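Local coordinates for adenosylmethionine-8-amino-7-oxononanoate aminotransferase (Methanocaldococcus jannaschii, PDB 6ZHK), which probably transfers the amino group of S-adenosylmethionine to 8-amino-7-oxononanoate, a pyridoxal-phosphate-dependent step of biotin synthesis, at residues I108-K111 with H112-K115. Residues are numbered along the deposited sequence; the frame is centred on the assembly and turned at random. Where two conformers were deposited one is given.
Sequences ITPK and HLTK. With MG (magnesium ion), chain C.
L113 N closes a type I beta turn onto P110 O at 3.0 Å, with an N-H...O angle of 154°. That carbonyl oxygen does double duty, because it also binds the magnesium ion, P110 O to the metal being 2.2 Å. L113's own carbonyl turns back to the same ion, L113 O standing 2.2 Å from magnesium. T109 adds its hydroxyl: chi1 of 44° swings OG1 over to the ion, though at 2.6 Å from OG1 to magnesium this is a longer bond, and the hydroxyl also hydrogen-bonds to L105 O. A water and V106 O complete the set of ligands, all oxygen.

The H112 side chain, taken from CB outward, starts beside the carbonyl carbon of K111, where the peptide link itself holds CB, so the real contact begins at the ring. Chi1 of 59° then tucks the ring back over the turn, where CE1 comes 3.5 Å from CB of P110, with ND1 slightly farther off. CG of L113 covers one face near the rim, and NE2 at the tip hydrogen-bonds to P294 O, so the imidazole is fixed by both packing and a polar bond. Across the turn, T114 CG2 rests 3.5 Å from K111 O. The K111 chain bends back along its own segment, NZ reaching T109 O at 2.9 Å.

The arrangement is a metal-binding turn between helix 96-108, which supplies V106, and strand 115-119. T109 and L113 pack on L297 of strand 296-299, while T114 and K115 form a classic beta bulge opposite T315 of the antiparallel strand 311-315.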
# COMPACT_ATOMS: atom_id res chain seq x y z
N ILE A 108 14.08 13.74 -13.67
CA ILE A 108 13.48 14.99 -13.23
C ILE A 108 13.77 15.33 -11.77
O ILE A 108 13.40 16.40 -11.33
CB ILE A 108 11.96 15.04 -13.41
CG1 ILE A 108 11.31 13.87 -12.68
CG2 ILE A 108 11.58 15.14 -14.88
CD1 ILE A 108 9.81 13.97 -12.73
N THR A 109 14.36 14.40 -11.02
CA THR A 109 14.62 14.75 -9.63
C THR A 109 16.06 15.21 -9.50
O THR A 109 16.87 14.93 -10.40
CB THR A 109 14.43 13.53 -8.73
OG1 THR A 109 15.06 12.41 -9.35
CG2 THR A 109 12.97 13.19 -8.60
N PRO A 110 16.45 15.83 -8.37
CA PRO A 110 17.85 16.15 -8.13
C PRO A 110 18.82 15.03 -8.54
O PRO A 110 18.51 13.82 -8.55
CB PRO A 110 17.91 16.51 -6.62
CG PRO A 110 16.51 17.11 -6.38
CD PRO A 110 15.58 16.26 -7.26
N LYS A 111 20.01 15.53 -8.94
CA LYS A 111 20.94 14.66 -9.62
C LYS A 111 21.52 13.60 -8.71
O LYS A 111 22.01 12.62 -9.25
CB LYS A 111 22.05 15.44 -10.34
CG LYS A 111 21.68 15.75 -11.80
CD LYS A 111 20.53 16.76 -11.94
CE LYS A 111 19.29 16.21 -12.62
NZ LYS A 111 18.02 16.86 -12.18
N HIS A 112 21.51 13.80 -7.38
CA HIS A 112 22.09 12.78 -6.52
C HIS A 112 21.08 11.65 -6.30
O HIS A 112 21.46 10.65 -5.70
CB HIS A 112 22.54 13.32 -5.16
CG HIS A 112 21.42 13.94 -4.39
ND1 HIS A 112 20.88 15.16 -4.73
CD2 HIS A 112 20.72 13.51 -3.31
CE1 HIS A 112 19.88 15.45 -3.92
NE2 HIS A 112 19.76 14.46 -3.04
N LEU A 113 19.85 11.83 -6.78
CA LEU A 113 18.86 10.76 -6.59
C LEU A 113 18.72 10.01 -7.91
O LEU A 113 18.21 10.53 -8.92
CB LEU A 113 17.51 11.34 -6.14
CG LEU A 113 17.52 12.14 -4.82
CD1 LEU A 113 16.23 12.94 -4.60
CD2 LEU A 113 17.72 11.22 -3.62
N THR A 114 19.20 8.75 -7.85
CA THR A 114 19.57 7.98 -9.02
C THR A 114 18.92 6.60 -9.03
O THR A 114 19.14 5.83 -9.97
CB THR A 114 21.09 7.79 -9.05
OG1 THR A 114 21.49 7.35 -7.75
CG2 THR A 114 21.83 9.08 -9.36
N LYS A 115 18.18 6.25 -7.98
CA LYS A 115 17.62 4.89 -7.95
C LYS A 115 16.16 4.98 -7.52
O LYS A 115 15.82 5.89 -6.76
CB LYS A 115 18.37 4.02 -6.93
CG LYS A 115 19.83 3.71 -7.35
CD LYS A 115 19.87 2.83 -8.58
CE LYS A 115 21.27 2.40 -8.99
NZ LYS A 115 21.90 3.43 -9.85
MG MG C . 17.57 12.37 -9.94
O HOH W 1 19.30 12.17 -11.17